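Local coordinates for alternansucrase (PDB 6HVG), which belongs to glycoside hydrolase family 70, large enzymes with a TIM-barrel-type catalytic domain, and also carries choline-binding-type and putative cell-wall-binding repeats, at residues D739-P744 / S1028-V1033. Residues are numbered along the deposited sequence; the frame is centred on the assembly and turned at random.
Sequences DTKVIP and SNDGSV
K741 and D1030 make a lone surface salt bridge between two loops of the family 70 catalytic region: residues 739-744 run into strand 745-747 of its eight-stranded parallel sheet, a TIM-type barrel, and 1028-1033 precede helix 1038-1041. S1028 opens the second loop; its OG donates to D1030 OD1 at 2.7 Å, meeting that oxygen on the syn side but 33° out of the carboxylate plane. At D1030 the backbones are still 11.7 Å apart between its CA and that of K741. K741 covers over half of this distance, its CG anti to the backbone N (chi1 -155°) and the chain beyond extended, and the D1030 side chain reaches to meet it. There K741 NZ donates to the anti lone pair of D1030 OD2 at 3.2 Å. D1030 OD2 also hydrogen-bonds H1035 NE2, so each carboxylate oxygen has a partner within its own loop, which limits how the group can turn. Next, S1032 OG lies within hydrogen-bonding distance of both G673 O and F1034 O, with a single proton to offer them. V1033 fixes the loop to a neighbouring one, its backbone hydrogen-bonded to that of G673, the same residue whose carbonyl O faces S1032 OG.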
ATOM      1  N   ASP A 739      27.601   8.943 -30.664  1.00 55.02           N
ATOM      2  CA  ASP A 739      27.083   9.251 -32.010  1.00 58.24           C
ATOM      3  C   ASP A 739      25.530   9.214 -32.132  1.00 58.66           C
ATOM      4  O   ASP A 739      24.991   9.846 -33.038  1.00 62.80           O
ATOM      5  CB  ASP A 739      27.756   8.357 -33.089  1.00 61.29           C
ATOM      6  CG  ASP A 739      27.291   6.866 -33.056  1.00 64.18           C
ATOM      7  OD1 ASP A 739      26.982   6.322 -31.970  1.00 67.46           O
ATOM      8  OD2 ASP A 739      27.259   6.230 -34.133  1.00 60.83           O
ATOM      9  N   THR A 740      24.821   8.504 -31.246  1.00 54.69           N
ATOM     10  CA  THR A 740      23.361   8.495 -31.297  1.00 57.31           C
ATOM     11  C   THR A 740      22.755   9.329 -30.178  1.00 54.06           C
ATOM     12  O   THR A 740      23.201   9.252 -29.053  1.00 52.97           O
ATOM     13  CB  THR A 740      22.780   7.066 -31.270  1.00 59.50           C
ATOM     14  OG1 THR A 740      23.024   6.466 -30.007  1.00 57.41           O
ATOM     15  CG2 THR A 740      23.408   6.191 -32.379  1.00 63.26           C
ATOM     16  N   LYS A 741      21.763  10.147 -30.514  1.00 55.06           N
ATOM     17  CA  LYS A 741      21.081  10.981 -29.545  1.00 55.14           C
ATOM     18  C   LYS A 741      20.292  10.092 -28.616  1.00 52.93           C
ATOM     19  O   LYS A 741      19.628   9.153 -29.055  1.00 53.98           O
ATOM     20  CB  LYS A 741      20.127  11.947 -30.239  1.00 57.63           C
ATOM     21  CG  LYS A 741      19.847  13.203 -29.440  1.00 63.22           C
ATOM     22  CD  LYS A 741      18.719  14.003 -30.065  1.00 71.18           C
ATOM     23  CE  LYS A 741      18.545  15.332 -29.360  1.00 74.90           C
ATOM     24  NZ  LYS A 741      17.287  16.000 -29.788  1.00 78.37           N
ATOM     25  N   VAL A 742      20.349  10.395 -27.332  1.00 50.07           N
ATOM     26  CA  VAL A 742      19.745   9.544 -26.335  1.00 49.84           C
ATOM     27  C   VAL A 742      19.027  10.417 -25.296  1.00 45.26           C
ATOM     28  O   VAL A 742      19.257  11.639 -25.225  1.00 42.93           O
ATOM     29  CB  VAL A 742      20.824   8.631 -25.723  1.00 52.14           C
ATOM     30  CG1 VAL A 742      21.596   9.363 -24.648  1.00 51.68           C
ATOM     31  CG2 VAL A 742      20.204   7.353 -25.200  1.00 57.60           C
ATOM     32  N   ILE A 743      18.145   9.815 -24.508  1.00 42.03           N
ATOM     33  CA  ILE A 743      17.294  10.603 -23.604  1.00 41.79           C
ATOM     34  C   ILE A 743      18.042  10.976 -22.337  1.00 43.02           C
ATOM     35  O   ILE A 743      18.499  10.085 -21.607  1.00 44.06           O
ATOM     36  CB  ILE A 743      16.010   9.858 -23.226  1.00 40.74           C
ATOM     37  CG1 ILE A 743      15.194   9.567 -24.497  1.00 42.16           C
ATOM     38  CG2 ILE A 743      15.210  10.671 -22.210  1.00 40.67           C
ATOM     39  CD1 ILE A 743      13.851   8.921 -24.263  1.00 43.65           C
ATOM     40  N   PRO A 744      18.158  12.282 -22.048  1.00 40.73           N
ATOM     41  CA  PRO A 744      18.900  12.664 -20.851  1.00 42.64           C
ATOM     42  C   PRO A 744      18.204  12.195 -19.599  1.00 43.96           C
ATOM     43  O   PRO A 744      16.970  12.235 -19.540  1.00 48.68           O
ATOM     44  CB  PRO A 744      18.941  14.189 -20.921  1.00 41.01           C
ATOM     45  CG  PRO A 744      17.812  14.557 -21.799  1.00 40.97           C
ATOM     46  CD  PRO A 744      17.604  13.435 -22.758  1.00 39.98           C
ATOM     47  N   SER A1028      21.983  23.753 -29.886  1.00113.38           N
ATOM     48  CA  SER A1028      20.833  23.027 -30.463  1.00104.47           C
ATOM     49  C   SER A1028      19.616  23.910 -30.782  1.00100.95           C
ATOM     50  O   SER A1028      19.222  24.753 -29.972  1.00 99.30           O
ATOM     51  CB  SER A1028      20.375  21.958 -29.477  1.00 97.39           C
ATOM     52  OG  SER A1028      19.790  22.612 -28.371  1.00 99.73           O
ATOM     53  N   ASN A1029      19.017  23.672 -31.947  1.00 94.11           N
ATOM     54  CA  ASN A1029      17.754  24.296 -32.337  1.00 89.38           C
ATOM     55  C   ASN A1029      16.547  23.401 -32.020  1.00 89.77           C
ATOM     56  O   ASN A1029      15.400  23.735 -32.370  1.00 84.00           O
ATOM     57  CB  ASN A1029      17.775  24.615 -33.840  1.00 89.90           C
ATOM     58  CG  ASN A1029      17.439  23.396 -34.711  1.00 87.14           C
ATOM     59  OD1 ASN A1029      17.991  22.313 -34.517  1.00 86.70           O
ATOM     60  ND2 ASN A1029      16.523  23.574 -35.669  1.00 79.36           N
ATOM     61  N   ASP A1030      16.809  22.266 -31.365  1.00 88.11           N
ATOM     62  CA  ASP A1030      15.779  21.243 -31.109  1.00 85.17           C
ATOM     63  C   ASP A1030      14.670  21.646 -30.138  1.00 75.74           C
ATOM     64  O   ASP A1030      13.693  20.939 -30.049  1.00 70.99           O
ATOM     65  CB  ASP A1030      16.417  19.927 -30.635  1.00 87.24           C
ATOM     66  CG  ASP A1030      17.192  20.069 -29.323  1.00 89.61           C
ATOM     67  OD1 ASP A1030      17.558  21.204 -28.942  1.00 92.74           O
ATOM     68  OD2 ASP A1030      17.428  19.030 -28.673  1.00 83.18           O
ATOM     69  N   GLY A1031      14.840  22.732 -29.382  1.00 70.78           N
ATOM     70  CA  GLY A1031      13.780  23.243 -28.496  1.00 68.83           C
ATOM     71  C   GLY A1031      13.906  22.697 -27.068  1.00 70.28           C
ATOM     72  O   GLY A1031      13.334  23.263 -26.113  1.00 68.01           O
ATOM     73  N   SER A1032      14.656  21.593 -26.943  1.00 62.54           N
ATOM     74  CA  SER A1032      14.854  20.874 -25.709  1.00 59.17           C
ATOM     75  C   SER A1032      15.719  21.654 -24.715  1.00 54.14           C
ATOM     76  O   SER A1032      16.508  22.510 -25.099  1.00 52.81           O
ATOM     77  CB  SER A1032      15.462  19.502 -26.038  1.00 60.79           C
ATOM     78  OG  SER A1032      15.722  18.746 -24.867  1.00 63.96           O
ATOM     79  N   VAL A1033      15.542  21.347 -23.432  1.00 49.07           N
ATOM     80  CA  VAL A1033      16.294  21.952 -22.355  1.00 48.70           C
ATOM     81  C   VAL A1033      17.563  21.135 -22.085  1.00 47.72           C
ATOM     82  O   VAL A1033      18.658  21.585 -22.402  1.00 49.65           O
ATOM     83  CB  VAL A1033      15.432  22.075 -21.078  1.00 47.59           C
ATOM     84  CG1 VAL A1033      16.261  22.509 -19.872  1.00 48.38           C
ATOM     85  CG2 VAL A1033      14.312  23.057 -21.308  1.00 48.83           C
TER